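Local coordinates for BH1974 protein (Bacillus halodurans, PDB 3ON5) that probably helps to supply the molybdenum cofactor to xanthine dehydrogenase during its maturation, at residues 116-121 / 147-152; 245-250 / 256-261; 278-283 / 289-294. All coordinates share one frame; numbering follows the deposited sequence.

Interaction 1: residues 116-121 / 147-152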
loop_
_atom_site.group_PDB
_atom_site.type_symbol
_atom_site.label_atom_id
_atom_site.label_comp_id
_atom_site.label_asym_id
_atom_site.label_seq_id
_atom_site.Cartn_x
_atom_site.Cartn_y
_atom_site.Cartn_z
ATOM N N SER A 116 -21.663 -24.439 7.020
ATOM C CA SER A 116 -22.600 -23.698 7.860
ATOM C C SER A 116 -21.790 -22.715 8.745
ATOM O O SER A 116 -20.995 -23.127 9.618
ATOM C CB SER A 116 -23.455 -24.657 8.688
ATOM O OG SER A 116 -24.057 -25.676 7.899
ATOM N N VAL A 117 -21.942 -21.419 8.462
ATOM C CA VAL A 117 -21.237 -20.354 9.175
ATOM C C VAL A 117 -22.209 -19.679 10.139
ATOM O O VAL A 117 -23.286 -19.255 9.713
ATOM C CB VAL A 117 -20.611 -19.325 8.180
ATOM C CG1 VAL A 117 -19.797 -18.258 8.912
ATOM C CG2 VAL A 117 -19.758 -20.022 7.118
ATOM N N LEU A 118 -21.840 -19.597 11.432
ATOM C CA LEU A 118 -22.640 -18.910 12.447
ATOM C C LEU A 118 -22.030 -17.531 12.730
ATOM O O LEU A 118 -20.889 -17.437 13.206
ATOM C CB LEU A 118 -22.772 -19.732 13.744
ATOM C CG LEU A 118 -23.413 -19.028 14.973
ATOM C CD1 LEU A 118 -24.907 -18.770 14.777
ATOM C CD2 LEU A 118 -23.229 -19.846 16.200
ATOM N N LEU A 119 -22.812 -16.469 12.446
ATOM C CA LEU A 119 -22.411 -15.074 12.638
ATOM C C LEU A 119 -23.024 -14.537 13.930
ATOM O O LEU A 119 -24.241 -14.579 14.084
ATOM C CB LEU A 119 -22.836 -14.226 11.417
ATOM C CG LEU A 119 -22.180 -14.584 10.075
ATOM C CD1 LEU A 119 -23.036 -14.197 8.931
ATOM C CD2 LEU A 119 -20.857 -13.939 9.924
ATOM N N GLU A 120 -22.174 -14.108 14.880
ATOM C CA GLU A 120 -22.565 -13.563 16.188
ATOM C C GLU A 120 -22.047 -12.161 16.380
ATOM O O GLU A 120 -20.842 -11.953 16.218
ATOM C CB GLU A 120 -22.042 -14.429 17.329
ATOM C CG GLU A 120 -22.733 -15.764 17.477
ATOM C CD GLU A 120 -21.995 -16.656 18.451
ATOM O OE1 GLU A 120 -20.842 -17.034 18.134
ATOM O OE2 GLU A 120 -22.550 -16.948 19.536
ATOM N N PRO A 121 -22.901 -11.173 16.754
ATOM C CA PRO A 121 -22.356 -9.827 16.996
ATOM C C PRO A 121 -21.578 -9.813 18.302
ATOM O O PRO A 121 -22.096 -10.274 19.324
ATOM C CB PRO A 121 -23.595 -8.931 17.037
ATOM C CG PRO A 121 -24.744 -9.837 17.309
ATOM C CD PRO A 121 -24.356 -11.245 17.015
ATOM N N LYS A 147 -22.467 -23.641 22.625
ATOM C CA LYS A 147 -23.566 -22.804 22.147
ATOM C C LYS A 147 -24.808 -23.659 21.940
ATOM O O LYS A 147 -24.706 -24.733 21.360
ATOM C CB LYS A 147 -23.215 -22.067 20.845
ATOM C CG LYS A 147 -21.959 -21.217 20.840
ATOM C CD LYS A 147 -21.742 -20.724 19.421
ATOM C CE LYS A 147 -20.391 -20.126 19.128
ATOM N NZ LYS A 147 -20.146 -18.870 19.874
ATOM N N LYS A 148 -25.961 -23.215 22.437
ATOM C CA LYS A 148 -27.262 -23.866 22.227
ATOM C C LYS A 148 -27.941 -23.062 21.135
ATOM O O LYS A 148 -28.164 -21.859 21.304
ATOM C CB LYS A 148 -28.079 -23.967 23.533
ATOM C CG LYS A 148 -29.462 -24.590 23.374
ATOM C CD LYS A 148 -30.251 -24.612 24.686
ATOM N N LEU A 149 -28.180 -23.686 19.981
ATOM C CA LEU A 149 -28.745 -22.986 18.830
ATOM C C LEU A 149 -30.227 -23.254 18.692
ATOM O O LEU A 149 -30.700 -24.311 19.115
ATOM C CB LEU A 149 -28.024 -23.417 17.542
ATOM C CG LEU A 149 -26.479 -23.494 17.569
ATOM C CD1 LEU A 149 -25.962 -24.163 16.337
ATOM C CD2 LEU A 149 -25.828 -22.133 17.764
ATOM N N SER A 150 -30.972 -22.293 18.123
ATOM C CA SER A 150 -32.391 -22.469 17.834
ATOM C C SER A 150 -32.535 -23.176 16.488
ATOM O O SER A 150 -31.558 -23.294 15.739
ATOM C CB SER A 150 -33.131 -21.131 17.853
ATOM O OG SER A 150 -32.658 -20.218 16.880
ATOM N N THR A 151 -33.749 -23.646 16.185
ATOM C CA THR A 151 -34.075 -24.331 14.936
ATOM C C THR A 151 -33.825 -23.379 13.744
ATOM O O THR A 151 -33.330 -23.839 12.710
ATOM C CB THR A 151 -35.515 -24.843 14.985
ATOM O OG1 THR A 151 -36.389 -23.750 15.286
ATOM C CG2 THR A 151 -35.700 -25.951 16.029
ATOM N N SER A 152 -34.071 -22.053 13.927
ATOM C CA SER A 152 -33.817 -21.015 12.916
ATOM C C SER A 152 -32.302 -20.803 12.689
ATOM O O SER A 152 -31.906 -20.301 11.636
ATOM C CB SER A 152 -34.469 -19.692 13.309
ATOM O OG SER A 152 -33.925 -19.128 14.491
#
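The carboxylate of E120 is the flat group that K147 meets, and the ammonium reaches it from the side between the two oxygens. K147 NZ forms a hydrogen-bonded salt bridge of 2.6 Å to E120 OE1, on that oxygen's syn lone pair, and lies 3.1 Å from E120 OE2, slightly off the carboxylate plane. One face of the same carboxylate is covered by L118, whose CD2 stands 4.1 Å from E120 CD. The two charged side chains come from opposite directions, and the K147 chain, extended from CG to CE, bends at its last torsion (chi4 -66°) to turn NZ to the acid. NZ also bonds to NE2 of H145, so a buried charge has two partners. L118 CD2 touches both K147 and L149, the lysine's CD at 3.7 Å and L149 CD2 at 3.8 Å. V155 of strand 155-161 packs on both L118 and E120. The strand axes come no nearer than 11.6 Å at 107°, too far for backbone pairing, so side chains alone join them. A crossing near a right angle is consistent with orthogonal packing of two antiparallel sheets, here those holding strands 113-121 and 143-149.

Interaction 2: residues 245-250 / 256-261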
loop_
_atom_site.group_PDB
_atom_site.type_symbol
_atom_site.label_atom_id
_atom_site.label_comp_id
_atom_site.label_asym_id
_atom_site.label_seq_id
_atom_site.Cartn_x
_atom_site.Cartn_y
_atom_site.Cartn_z
ATOM N N GLU A 245 10.089 -16.370 25.724
ATOM C CA GLU A 245 11.053 -16.330 26.822
ATOM C C GLU A 245 12.423 -16.710 26.333
ATOM O O GLU A 245 12.556 -17.647 25.550
ATOM C CB GLU A 245 10.655 -17.261 27.986
ATOM C CG GLU A 245 9.381 -16.896 28.720
ATOM C CD GLU A 245 9.046 -17.825 29.873
ATOM O OE1 GLU A 245 9.871 -17.926 30.811
ATOM O OE2 GLU A 245 7.935 -18.409 29.864
ATOM N N ILE A 246 13.436 -15.978 26.790
ATOM C CA ILE A 246 14.848 -16.257 26.558
ATOM C C ILE A 246 15.454 -16.365 27.965
ATOM O O ILE A 246 15.489 -15.351 28.665
ATOM C CB ILE A 246 15.571 -15.225 25.623
ATOM C CG1 ILE A 246 14.794 -14.917 24.325
ATOM C CG2 ILE A 246 17.020 -15.659 25.337
ATOM C CD1 ILE A 246 15.339 -13.728 23.542
ATOM N N ILE A 247 15.838 -17.572 28.421
ATOM C CA ILE A 247 16.379 -17.744 29.786
ATOM C C ILE A 247 17.884 -18.141 29.718
ATOM O O ILE A 247 18.221 -19.233 29.258
ATOM C CB ILE A 247 15.526 -18.782 30.561
ATOM C CG1 ILE A 247 14.066 -18.259 30.674
ATOM C CG2 ILE A 247 16.133 -19.091 31.931
ATOM C CD1 ILE A 247 12.974 -19.291 30.941
ATOM N N VAL A 248 18.773 -17.238 30.186
ATOM C CA VAL A 248 20.226 -17.462 30.154
ATOM C C VAL A 248 20.628 -18.187 31.457
ATOM O O VAL A 248 20.630 -17.595 32.529
ATOM C CB VAL A 248 21.063 -16.172 29.916
ATOM C CG1 VAL A 248 22.531 -16.500 29.719
ATOM C CG2 VAL A 248 20.563 -15.401 28.714
ATOM N N ASP A 249 20.972 -19.468 31.337
ATOM C CA ASP A 249 21.292 -20.368 32.447
ATOM C C ASP A 249 21.958 -21.630 31.980
ATOM O O ASP A 249 21.743 -22.027 30.839
ATOM C CB ASP A 249 19.971 -20.773 33.176
ATOM C CG ASP A 249 19.787 -20.298 34.597
ATOM O OD1 ASP A 249 20.788 -20.288 35.356
ATOM O OD2 ASP A 249 18.624 -20.069 34.995
ATOM N N PHE A 250 22.672 -22.335 32.879
ATOM C CA PHE A 250 23.192 -23.662 32.540
ATOM C C PHE A 250 22.026 -24.647 32.533
ATOM O O PHE A 250 21.139 -24.488 33.382
ATOM C CB PHE A 250 24.295 -24.103 33.497
ATOM C CG PHE A 250 25.617 -23.463 33.215
ATOM C CD1 PHE A 250 26.417 -23.918 32.180
ATOM C CD2 PHE A 250 26.099 -22.451 34.022
ATOM C CE1 PHE A 250 27.636 -23.311 31.901
ATOM C CE2 PHE A 250 27.350 -21.901 33.791
ATOM C CZ PHE A 250 28.089 -22.299 32.704
ATOM N N ARG A 256 16.220 -27.318 37.015
ATOM C CA ARG A 256 15.877 -27.201 38.430
ATOM C C ARG A 256 14.767 -26.144 38.634
ATOM O O ARG A 256 13.794 -26.405 39.332
ATOM C CB ARG A 256 17.112 -26.835 39.274
ATOM C CG ARG A 256 16.817 -26.842 40.766
ATOM C CD ARG A 256 17.918 -26.288 41.661
ATOM N NE ARG A 256 17.994 -24.824 41.615
ATOM C CZ ARG A 256 18.938 -24.136 40.984
ATOM N NH1 ARG A 256 19.938 -24.765 40.382
ATOM N NH2 ARG A 256 18.921 -22.808 41.001
ATOM N N LYS A 257 14.915 -24.974 37.998
ATOM C CA LYS A 257 14.072 -23.815 38.185
ATOM C C LYS A 257 12.805 -23.841 37.306
ATOM O O LYS A 257 11.729 -23.626 37.850
ATOM C CB LYS A 257 14.889 -22.543 37.901
ATOM C CG LYS A 257 15.951 -22.285 38.991
ATOM C CD LYS A 257 17.225 -21.515 38.529
ATOM C CE LYS A 257 17.134 -20.034 38.242
ATOM N NZ LYS A 257 18.474 -19.453 37.947
ATOM N N PHE A 258 12.914 -24.079 35.982
ATOM C CA PHE A 258 11.777 -24.038 35.042
ATOM C C PHE A 258 11.061 -25.388 34.972
ATOM O O PHE A 258 11.652 -26.400 34.598
ATOM C CB PHE A 258 12.263 -23.626 33.648
ATOM C CG PHE A 258 11.206 -23.345 32.593
ATOM C CD1 PHE A 258 10.623 -24.387 31.874
ATOM C CD2 PHE A 258 10.914 -22.033 32.204
ATOM C CE1 PHE A 258 9.698 -24.124 30.863
ATOM C CE2 PHE A 258 9.994 -21.774 31.190
ATOM C CZ PHE A 258 9.386 -22.819 30.537
ATOM N N LEU A 259 9.769 -25.383 35.307
ATOM C CA LEU A 259 8.916 -26.569 35.275
ATOM C C LEU A 259 8.503 -26.912 33.837
ATOM O O LEU A 259 7.970 -26.071 33.102
ATOM C CB LEU A 259 7.671 -26.346 36.149
ATOM C CG LEU A 259 6.554 -27.386 36.080
ATOM C CD1 LEU A 259 7.019 -28.755 36.603
ATOM C CD2 LEU A 259 5.352 -26.899 36.843
ATOM N N ILE A 260 8.765 -28.166 33.464
ATOM C CA ILE A 260 8.431 -28.735 32.172
ATOM C C ILE A 260 7.252 -29.669 32.403
ATOM O O ILE A 260 7.351 -30.632 33.164
ATOM C CB ILE A 260 9.643 -29.420 31.491
ATOM C CG1 ILE A 260 10.786 -28.393 31.247
ATOM C CG2 ILE A 260 9.197 -30.065 30.171
ATOM C CD1 ILE A 260 12.080 -28.951 30.692
ATOM N N ARG A 261 6.118 -29.338 31.803
ATOM C CA ARG A 261 4.891 -30.100 31.961
ATOM C C ARG A 261 4.884 -31.271 30.947
ATOM O O ARG A 261 5.672 -31.262 30.000
ATOM C CB ARG A 261 3.686 -29.172 31.801
ATOM C CG ARG A 261 3.689 -28.030 32.816
ATOM C CD ARG A 261 2.393 -27.263 32.859
ATOM N NE ARG A 261 2.022 -26.724 31.547
ATOM C CZ ARG A 261 2.318 -25.501 31.123
ATOM N NH1 ARG A 261 3.000 -24.667 31.900
ATOM N NH2 ARG A 261 1.920 -25.095 29.925
#
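In the Rossmann domain, strand 245-248 at the border of the parallel sheet is followed at once by helix 251-257, and this contact closes that beta-alpha unit by setting D249, I247 and E245 against K257 and F258. At the end nearest the helix, K257 NZ gives a salt-bridging hydrogen bond of 3.0 Å to the syn lone pair of D249 OD2; the other oxygen, D249 OD1, is 3.6 Å from the same NZ, so the grip is one-sided. The two side chains cross at about a right angle, with the lysine bent at chi3 (73°). Were D249 an alanine, K257 would probably lose its carboxylate mate and its ammonium would be set free to swing over the surface. F258, the first residue beyond the helix, starts the return toward strand 265-268, a crossover that passes strands 223-229 and 200-205. Its ring accordingly packs on V226, I203 and R201 of those two strands and stacks with F254. From strand 245-248, I247 CD1 meets F258 CD2 at 3.7 Å, approaching the ring obliquely. E245 OE1 lies in the ring plane at its edge, 3.9 Å from F258 CE2, with carboxylate and ring planes 50° apart. The stronger polar tie of E245 is elsewhere: its OE2 hydrogen-bonds to OH of Y224.

Interaction 3: residues 278-283 / 289-294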
loop_
_atom_site.group_PDB
_atom_site.type_symbol
_atom_site.label_atom_id
_atom_site.label_comp_id
_atom_site.label_asym_id
_atom_site.label_seq_id
_atom_site.Cartn_x
_atom_site.Cartn_y
_atom_site.Cartn_z
ATOM N N GLU A 278 23.116 -34.008 29.862
ATOM C CA GLU A 278 22.467 -33.727 31.159
ATOM C C GLU A 278 20.997 -33.423 30.918
ATOM O O GLU A 278 20.170 -33.913 31.685
ATOM C CB GLU A 278 23.133 -32.622 32.048
ATOM C CG GLU A 278 23.133 -31.140 31.655
ATOM C CD GLU A 278 23.853 -30.238 32.665
ATOM O OE1 GLU A 278 24.434 -30.793 33.628
ATOM O OE2 GLU A 278 23.854 -28.990 32.499
ATOM N N ILE A 279 20.662 -32.726 29.799
ATOM C CA ILE A 279 19.266 -32.391 29.464
ATOM C C ILE A 279 18.445 -33.690 29.267
ATOM O O ILE A 279 17.436 -33.869 29.951
ATOM C CB ILE A 279 19.160 -31.473 28.234
ATOM C CG1 ILE A 279 20.008 -30.199 28.409
ATOM C CG2 ILE A 279 17.690 -31.128 27.968
ATOM C CD1 ILE A 279 20.293 -29.465 27.161
ATOM N N LEU A 280 18.914 -34.596 28.393
ATOM C CA LEU A 280 18.241 -35.856 28.094
ATOM C C LEU A 280 18.079 -36.751 29.341
ATOM O O LEU A 280 16.979 -37.239 29.585
ATOM C CB LEU A 280 19.019 -36.617 27.018
ATOM C CG LEU A 280 18.449 -37.971 26.569
ATOM C CD1 LEU A 280 17.051 -37.832 25.996
ATOM C CD2 LEU A 280 19.380 -38.627 25.571
ATOM N N HIS A 281 19.150 -36.952 30.122
ATOM C CA HIS A 281 19.139 -37.791 31.319
ATOM C C HIS A 281 18.150 -37.282 32.344
ATOM O O HIS A 281 17.576 -38.093 33.058
ATOM C CB HIS A 281 20.531 -37.870 31.934
ATOM C CG HIS A 281 21.439 -38.836 31.222
ATOM N ND1 HIS A 281 22.140 -39.812 31.909
ATOM C CD2 HIS A 281 21.654 -39.007 29.897
ATOM C CE1 HIS A 281 22.796 -40.505 30.986
ATOM N NE2 HIS A 281 22.529 -40.060 29.762
ATOM N N PHE A 282 17.907 -35.960 32.397
ATOM C CA PHE A 282 16.960 -35.374 33.338
ATOM C C PHE A 282 15.530 -35.686 32.911
ATOM O O PHE A 282 14.707 -36.042 33.751
ATOM C CB PHE A 282 17.176 -33.853 33.456
ATOM C CG PHE A 282 16.194 -33.150 34.361
ATOM C CD1 PHE A 282 14.964 -32.709 33.875
ATOM C CD2 PHE A 282 16.501 -32.912 35.696
ATOM C CE1 PHE A 282 14.044 -32.075 34.723
ATOM C CE2 PHE A 282 15.583 -32.276 36.540
ATOM C CZ PHE A 282 14.358 -31.872 36.053
ATOM N N LEU A 283 15.239 -35.518 31.605
ATOM C CA LEU A 283 13.927 -35.690 30.989
ATOM C C LEU A 283 13.549 -37.150 30.752
ATOM O O LEU A 283 12.435 -37.397 30.293
ATOM C CB LEU A 283 13.919 -34.971 29.638
ATOM C CG LEU A 283 14.177 -33.468 29.618
ATOM C CD1 LEU A 283 14.227 -32.969 28.201
ATOM C CD2 LEU A 283 13.140 -32.697 30.404
ATOM N N ARG A 289 5.495 -35.191 25.859
ATOM C CA ARG A 289 4.815 -35.205 24.574
ATOM C C ARG A 289 5.809 -35.503 23.449
ATOM O O ARG A 289 5.538 -36.348 22.593
ATOM C CB ARG A 289 4.149 -33.829 24.373
ATOM C CG ARG A 289 3.276 -33.663 23.146
ATOM C CD ARG A 289 1.898 -34.284 23.268
ATOM N NE ARG A 289 1.064 -33.979 22.104
ATOM C CZ ARG A 289 0.308 -32.890 21.991
ATOM N NH1 ARG A 289 0.283 -31.986 22.966
ATOM N NH2 ARG A 289 -0.419 -32.691 20.900
ATOM N N TYR A 290 6.990 -34.840 23.498
ATOM C CA TYR A 290 8.017 -34.909 22.463
ATOM C C TYR A 290 9.418 -34.512 22.959
ATOM O O TYR A 290 9.528 -33.508 23.664
ATOM C CB TYR A 290 7.574 -33.917 21.364
ATOM C CG TYR A 290 8.540 -33.702 20.229
ATOM C CD1 TYR A 290 8.506 -34.509 19.102
ATOM C CD2 TYR A 290 9.434 -32.636 20.243
ATOM C CE1 TYR A 290 9.367 -34.291 18.033
ATOM C CE2 TYR A 290 10.320 -32.425 19.192
ATOM C CZ TYR A 290 10.271 -33.246 18.083
ATOM O OH TYR A 290 11.117 -33.035 17.030
ATOM N N ILE A 291 10.481 -35.259 22.536
ATOM C CA ILE A 291 11.911 -34.969 22.775
ATOM C C ILE A 291 12.628 -35.162 21.450
ATOM O O ILE A 291 12.678 -36.274 20.924
ATOM C CB ILE A 291 12.615 -35.761 23.917
ATOM C CG1 ILE A 291 11.864 -35.677 25.257
ATOM C CG2 ILE A 291 14.093 -35.313 24.060
ATOM C CD1 ILE A 291 12.363 -36.692 26.281
ATOM N N GLY A 292 13.122 -34.069 20.902
ATOM C CA GLY A 292 13.833 -34.092 19.635
ATOM C C GLY A 292 15.270 -33.693 19.864
ATOM O O GLY A 292 15.523 -32.661 20.497
ATOM N N ILE A 293 16.224 -34.531 19.398
ATOM C CA ILE A 293 17.639 -34.231 19.582
ATOM C C ILE A 293 18.297 -34.122 18.213
ATOM O O ILE A 293 18.234 -35.054 17.406
ATOM C CB ILE A 293 18.384 -35.250 20.488
ATOM C CG1 ILE A 293 17.566 -35.602 21.729
ATOM C CG2 ILE A 293 19.793 -34.724 20.850
ATOM C CD1 ILE A 293 18.176 -36.669 22.565
ATOM N N LEU A 294 18.933 -32.971 17.974
ATOM C CA LEU A 294 19.657 -32.659 16.761
ATOM C C LEU A 294 20.951 -33.471 16.720
ATOM O O LEU A 294 21.791 -33.362 17.623
ATOM C CB LEU A 294 19.932 -31.153 16.729
ATOM C CG LEU A 294 20.342 -30.558 15.384
ATOM C CD1 LEU A 294 19.148 -30.423 14.461
ATOM C CD2 LEU A 294 20.898 -29.189 15.578
#
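Helix 278-283 runs nearly antiparallel to strand 290-293, their axes 159° apart in direction and 10.8 Å apart at closest approach, with L280 and I291 nearest each other at 8.3 Å between CA atoms. Across this gap the side chains meet through aliphatic groups throughout. I293 CD1 sits astride the fork of L280, 3.8 Å from both L280 CD1 and L280 CD2, and the two side chains cross at about a right angle. The CA–CB bond of L280 does not itself aim at the strand; the anti setting of CG relative to the backbone N (chi1 -180°) carries the methyls over to it. L280 CD1 also comes within 4.3 Å of I291 CG2, a looser touch. These elements complete a beta-alpha-beta unit of the Rossmann domain, in which the chain leaves strand 265-268, passes through helix 273-283 and returns as 290-293, parallel to the first strand and next to it. L283 packs on V266 of strand 265-268 as well as on I291, so this one helix residue reaches both strands of the unit. One helical turn beyond L280, L283 CB is 4.1 Å from I291 CD1, and that methyl lies equally far from L283 O. L303 of the next helix, 297-304, packs on both L280 and I293 and so flanks this pair.

How the interactions relate
Interaction 1 stands apart, its centre 44 and 45 Å from those of interactions 2 and 3 and across the chain's centre from both. Those two share the parallel Rossmann sheet, with centres 14 Å apart, and touch where I260 CD1 lies 3.9 Å from L283 CD2. Burial and chemistry do not simply follow each other. Interaction 3, buried between helix and sheet, relies on aliphatic side chains. Interaction 1 is equally buried, yet joins two antiparallel sheets through an enclosed ion pair beside leucines. Interaction 2 lies at the surface, where a border strand meets its following helix; its salt bridge involves an exposed lysine, and an aromatic ring supplies the apolar part.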